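Local coordinates for protein sialyltransferase 0160 (Photobacterium damselae, PDB 4R84) that probably transfers sialic acid from CMP-sialic acid to galactosides in alpha-2,6 linkage, as a GT-B-type glycosyltransferase, at residues I136-Q140 / E324-L328; L129-Q133 / Q319-D323. One frame throughout, in Å; residues are numbered along the deposited sequence.

Both contacts set helix 129-144 against the chain leaving strand 317-319. The helix follows strand 106-125, and strand 317-319 lies at the end of a run of parallel strands in the same mixed sheet, so residues about 190 positions apart meet across one Rossmann-like domain of the GT-B fold. Contact 2 uses the start of the helix and the loop 319-323; contact 1 uses the next turns and the short helix 324-327. Their centres are 10 Å apart, and both sides advance in the same order along the chain. The chain runs through helices 330-340 and 344-353 to strand 358-362 of the second sheet, so both lie where the chain, still packed on the first domain, sets out toward the second.

Contact 1: residues I136-Q140 / E324-L328; sequences IHIIQ and EFAKL
In the Rossmann-like half of this GT-B enzyme, helix 129-144 meets the short helix 324-327 through Ile136 and Gln140 on one side and Glu324, Phe325 and Leu328 on the other. Ile136 is the main apolar projection from 136-140, and its two branches divide the work. CG2, anti to the backbone N, lies against the Glu324 side chain, 3.8 Å from CB and 3.6 Å from OE1. The other branch bends at chi2 (-76°) and carries CD1 to Leu328 CD1 at 3.8 Å, while the same methyl sits at the edge of the Phe325 ring, near its plane. Isoleucine suits the place because its branching at CB sends two arms from one helix position toward different neighbours. Helix 330-340 continues this apolar patch: Phe336 touches Ile136 and Ile139 and also meets the Phe325 ring, so the helix that follows strand 106-125 and the chain leaving strand 317-319 share one buried layer. Leu328 spreads its methyls between successive turns of helix 129-144, with CD2 lying 4.1 Å from Ile139 CG2 and 3.8 Å from Gln140 CG. The aliphatic part of Gln140 thus behaves as a hydrophobic side chain, crossing the leucine at about a right angle. Its polar end serves differently. Extended beyond CG, the chain takes the amide to the partly exposed margin, where NE2 donates to a water at 2.8 Å; that water donates in turn to Glu324 O, 2.6 Å away. The same carbonyl accepts Lys327 N within its own short helix. Glu324 OE1 remains 3.8 Å from Gln140 NE2, too far for a direct bond, and the amide and carboxylate planes stand 55° apart.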
loop_
_atom_site.group_PDB
_atom_site.type_symbol
_atom_site.label_atom_id
_atom_site.label_comp_id
_atom_site.label_asym_id
_atom_site.label_seq_id
_atom_site.Cartn_x
_atom_site.Cartn_y
_atom_site.Cartn_z
ATOM N N ILE A 136 -4.277 -4.193 2.218
ATOM C CA ILE A 136 -4.868 -5.085 1.223
ATOM C C ILE A 136 -3.884 -6.188 0.864
ATOM O O ILE A 136 -4.238 -7.376 0.818
ATOM C CB ILE A 136 -5.255 -4.334 -0.062
ATOM C CG1 ILE A 136 -6.308 -3.261 0.233
ATOM C CG2 ILE A 136 -5.716 -5.345 -1.135
ATOM C CD1 ILE A 136 -7.687 -3.798 0.455
ATOM N N HIS A 137 -2.626 -5.807 0.675
ATOM C CA HIS A 137 -1.616 -6.792 0.312
ATOM C C HIS A 137 -1.448 -7.846 1.411
ATOM O O HIS A 137 -1.329 -9.050 1.121
ATOM C CB HIS A 137 -0.275 -6.119 0.035
ATOM C CG HIS A 137 0.820 -7.098 -0.249
ATOM N ND1 HIS A 137 1.008 -7.658 -1.495
ATOM C CD2 HIS A 137 1.744 -7.666 0.565
ATOM C CE1 HIS A 137 2.025 -8.503 -1.444
ATOM N NE2 HIS A 137 2.488 -8.525 -0.205
ATOM N N ILE A 138 -1.443 -7.392 2.664
ATOM C CA ILE A 138 -1.315 -8.283 3.822
ATOM C C ILE A 138 -2.466 -9.279 3.872
ATOM O O ILE A 138 -2.272 -10.470 4.134
ATOM C CB ILE A 138 -1.253 -7.469 5.142
ATOM C CG1 ILE A 138 0.122 -6.808 5.272
ATOM C CG2 ILE A 138 -1.523 -8.352 6.356
ATOM C CD1 ILE A 138 0.288 -5.847 6.462
ATOM N N ILE A 139 -3.674 -8.801 3.615
ATOM C CA ILE A 139 -4.828 -9.684 3.671
ATOM C C ILE A 139 -4.719 -10.771 2.600
ATOM O O ILE A 139 -5.003 -11.946 2.873
ATOM C CB ILE A 139 -6.125 -8.880 3.534
ATOM C CG1 ILE A 139 -6.318 -8.045 4.797
ATOM C CG2 ILE A 139 -7.328 -9.814 3.346
ATOM C CD1 ILE A 139 -7.375 -6.942 4.628
ATOM N N GLN A 140 -4.261 -10.392 1.410
ATOM C CA GLN A 140 -4.012 -11.367 0.348
ATOM C C GLN A 140 -2.884 -12.317 0.746
ATOM O O GLN A 140 -2.972 -13.528 0.550
ATOM C CB GLN A 140 -3.622 -10.684 -0.962
ATOM C CG GLN A 140 -4.679 -9.742 -1.576
ATOM C CD GLN A 140 -4.065 -8.806 -2.625
ATOM O OE1 GLN A 140 -2.849 -8.623 -2.671
ATOM N NE2 GLN A 140 -4.907 -8.206 -3.459
ATOM N N GLU A 324 -8.402 -3.415 -5.874
ATOM C CA GLU A 324 -8.040 -4.702 -5.284
ATOM C C GLU A 324 -9.005 -5.140 -4.176
ATOM O O GLU A 324 -9.203 -6.338 -3.950
ATOM C CB GLU A 324 -6.605 -4.647 -4.761
ATOM C CG GLU A 324 -5.577 -4.708 -5.877
ATOM C CD GLU A 324 -4.156 -4.846 -5.367
ATOM O OE1 GLU A 324 -3.920 -4.604 -4.165
ATOM O OE2 GLU A 324 -3.275 -5.206 -6.173
ATOM N N PHE A 325 -9.588 -4.170 -3.476
ATOM C CA PHE A 325 -10.550 -4.463 -2.417
ATOM C C PHE A 325 -11.708 -5.314 -2.926
ATOM O O PHE A 325 -12.111 -6.287 -2.288
ATOM C CB PHE A 325 -11.081 -3.154 -1.815
ATOM C CG PHE A 325 -12.176 -3.340 -0.802
ATOM C CD1 PHE A 325 -11.882 -3.622 0.519
ATOM C CD2 PHE A 325 -13.505 -3.182 -1.165
ATOM C CE1 PHE A 325 -12.900 -3.762 1.453
ATOM C CE2 PHE A 325 -14.530 -3.321 -0.229
ATOM C CZ PHE A 325 -14.229 -3.612 1.071
ATOM N N ALA A 326 -12.237 -4.929 -4.082
ATOM C CA ALA A 326 -13.400 -5.585 -4.661
ATOM C C ALA A 326 -13.095 -7.016 -5.086
ATOM O O ALA A 326 -14.011 -7.832 -5.198
ATOM C CB ALA A 326 -13.918 -4.783 -5.847
ATOM N N LYS A 327 -11.816 -7.312 -5.320
ATOM C CA LYS A 327 -11.392 -8.653 -5.729
ATOM C C LYS A 327 -11.140 -9.532 -4.509
ATOM O O LYS A 327 -10.949 -10.744 -4.626
ATOM C CB LYS A 327 -10.121 -8.598 -6.578
ATOM C CG LYS A 327 -10.216 -7.810 -7.866
ATOM C CD LYS A 327 -8.879 -7.855 -8.603
ATOM C CE LYS A 327 -8.822 -6.844 -9.738
ATOM N NZ LYS A 327 -9.880 -7.063 -10.763
ATOM N N LEU A 328 -11.128 -8.921 -3.330
ATOM C CA LEU A 328 -11.033 -9.700 -2.110
ATOM C C LEU A 328 -12.326 -10.478 -1.934
ATOM O O LEU A 328 -13.369 -10.109 -2.486
ATOM C CB LEU A 328 -10.779 -8.805 -0.882
ATOM C CG LEU A 328 -9.439 -8.067 -0.758
ATOM C CD1 LEU A 328 -9.488 -7.141 0.446
ATOM C CD2 LEU A 328 -8.288 -9.057 -0.599
HETATM O O HOH W 1 -7.558 -8.363 -4.269
#

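Contact 2: residues L129-Q133 / Q319-D323; sequences LPSLQ and QMPWD
Gln133, one turn into the helix that follows strand 106-125 of the Rossmann-like domain, bonds directly to Pro321 in the loop beyond strand 317-319. Gln133 NE2 donates to Pro321 O at 3.0 Å with an N-H...O angle of 174°, almost straight along the C=O direction, and the oxygen lies close to the amide plane. A bend at chi2 (-85°) turns the amide toward the loop. Glutamine suits this buried place because it can satisfy a loop carbonyl without bringing in a charge.

Van der Waals packing surrounds that bond. Met320 crosses Gln133 obliquely and lays its CG over one face of the amide, 3.3 Å from Gln133 CD, the tight part of the interface. On the same side of the amide plane, Pro321 CD comes within 3.6 Å of Gln133 OE1. Leu129 and Met320 reach toward each other tip to tip, with Leu129 CD2 3.7 Å from Met320 SD; the long, pliable thioether can pass the glutamine and still meet the leucine, whose side chain lies about 7 Å from the bound donor analogue. Tyr233 of strand 225-233 also packs on Gln133 and Met320.

The indole of Trp322 lies at one margin: Leu129 CD1 approaches its edge at CZ3, 4.3 Å away, while one face is covered by Met320 O, 3.6 Å above the plane; that oxygen also accepts a hydrogen bond from Gln319 NE2 at 2.9 Å.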
loop_
_atom_site.group_PDB
_atom_site.type_symbol
_atom_site.label_atom_id
_atom_site.label_comp_id
_atom_site.label_asym_id
_atom_site.label_seq_id
_atom_site.Cartn_x
_atom_site.Cartn_y
_atom_site.Cartn_z
ATOM N N LEU A 129 -2.449 6.369 2.665
ATOM C CA LEU A 129 -2.531 5.626 1.412
ATOM C C LEU A 129 -1.554 4.424 1.351
ATOM O O LEU A 129 -1.986 3.308 1.054
ATOM C CB LEU A 129 -2.302 6.594 0.232
ATOM C CG LEU A 129 -2.523 5.951 -1.139
ATOM C CD1 LEU A 129 -3.865 5.221 -1.161
ATOM C CD2 LEU A 129 -2.428 7.021 -2.226
ATOM N N PRO A 130 -0.264 4.621 1.690
ATOM C CA PRO A 130 0.612 3.439 1.706
ATOM C C PRO A 130 0.134 2.374 2.673
ATOM O O PRO A 130 0.119 1.195 2.330
ATOM C CB PRO A 130 1.973 4.015 2.134
ATOM C CG PRO A 130 1.906 5.469 1.661
ATOM C CD PRO A 130 0.491 5.858 1.979
ATOM N N SER A 131 -0.299 2.775 3.861
ATOM C CA SER A 131 -0.779 1.781 4.832
ATOM C C SER A 131 -2.011 1.017 4.322
ATOM O O SER A 131 -2.111 -0.191 4.517
ATOM C CB SER A 131 -1.104 2.448 6.172
ATOM O OG SER A 131 0.047 3.078 6.698
ATOM N N LEU A 132 -2.940 1.716 3.670
ATOM C CA LEU A 132 -4.153 1.086 3.165
ATOM C C LEU A 132 -3.836 0.094 2.039
ATOM O O LEU A 132 -4.391 -1.004 1.998
ATOM C CB LEU A 132 -5.152 2.145 2.682
ATOM C CG LEU A 132 -5.710 3.064 3.781
ATOM C CD1 LEU A 132 -6.498 4.207 3.150
ATOM C CD2 LEU A 132 -6.610 2.285 4.714
ATOM N N GLN A 133 -2.935 0.472 1.141
ATOM C CA GLN A 133 -2.491 -0.428 0.072
ATOM C C GLN A 133 -1.812 -1.647 0.665
ATOM O O GLN A 133 -2.042 -2.776 0.236
ATOM C CB GLN A 133 -1.519 0.278 -0.859
ATOM C CG GLN A 133 -2.177 1.331 -1.735
ATOM C CD GLN A 133 -2.789 0.761 -3.003
ATOM O OE1 GLN A 133 -2.309 -0.234 -3.555
ATOM N NE2 GLN A 133 -3.854 1.402 -3.485
ATOM N N GLN A 319 1.536 1.661 -11.677
ATOM C CA GLN A 319 0.345 2.425 -11.307
ATOM C C GLN A 319 -0.294 1.760 -10.088
ATOM O O GLN A 319 -0.560 0.558 -10.084
ATOM C CB GLN A 319 -0.658 2.506 -12.470
ATOM C CG GLN A 319 -2.025 3.070 -12.081
ATOM C CD GLN A 319 -1.944 4.486 -11.555
ATOM O OE1 GLN A 319 -1.308 5.349 -12.163
ATOM N NE2 GLN A 319 -2.570 4.732 -10.404
ATOM N N MET A 320 -0.498 2.533 -9.031
ATOM C CA MET A 320 -1.180 2.040 -7.845
ATOM C C MET A 320 -2.597 1.624 -8.223
ATOM O O MET A 320 -3.313 2.380 -8.885
ATOM C CB MET A 320 -1.185 3.127 -6.772
ATOM C CG MET A 320 -1.403 2.669 -5.372
ATOM S SD MET A 320 -1.385 4.085 -4.255
ATOM C CE MET A 320 0.352 4.538 -4.243
ATOM N N PRO A 321 -2.998 0.402 -7.858
ATOM C CA PRO A 321 -4.323 -0.107 -8.214
ATOM C C PRO A 321 -5.398 0.401 -7.269
ATOM O O PRO A 321 -5.121 0.601 -6.088
ATOM C CB PRO A 321 -4.156 -1.619 -8.089
ATOM C CG PRO A 321 -3.128 -1.785 -7.013
ATOM C CD PRO A 321 -2.186 -0.610 -7.150
ATOM N N TRP A 322 -6.609 0.621 -7.779
ATOM C CA TRP A 322 -7.688 1.108 -6.924
ATOM C C TRP A 322 -8.763 0.065 -6.701
ATOM O O TRP A 322 -9.701 0.288 -5.940
ATOM C CB TRP A 322 -8.331 2.367 -7.515
ATOM C CG TRP A 322 -7.348 3.418 -7.909
ATOM C CD1 TRP A 322 -7.255 4.036 -9.117
ATOM C CD2 TRP A 322 -6.290 3.953 -7.102
ATOM N NE1 TRP A 322 -6.223 4.941 -9.109
ATOM C CE2 TRP A 322 -5.612 4.906 -7.885
ATOM C CE3 TRP A 322 -5.853 3.720 -5.793
ATOM C CZ2 TRP A 322 -4.528 5.631 -7.402
ATOM C CZ3 TRP A 322 -4.782 4.438 -5.316
ATOM C CH2 TRP A 322 -4.128 5.383 -6.117
ATOM N N ASP A 323 -8.626 -1.079 -7.356
ATOM C CA ASP A 323 -9.724 -2.033 -7.388
ATOM C C ASP A 323 -9.434 -3.362 -6.700
ATOM O O ASP A 323 -10.160 -4.335 -6.896
ATOM C CB ASP A 323 -10.127 -2.292 -8.841
ATOM C CG ASP A 323 -8.993 -2.870 -9.659
ATOM O OD1 ASP A 323 -7.832 -2.808 -9.194
ATOM O OD2 ASP A 323 -9.259 -3.385 -10.765
#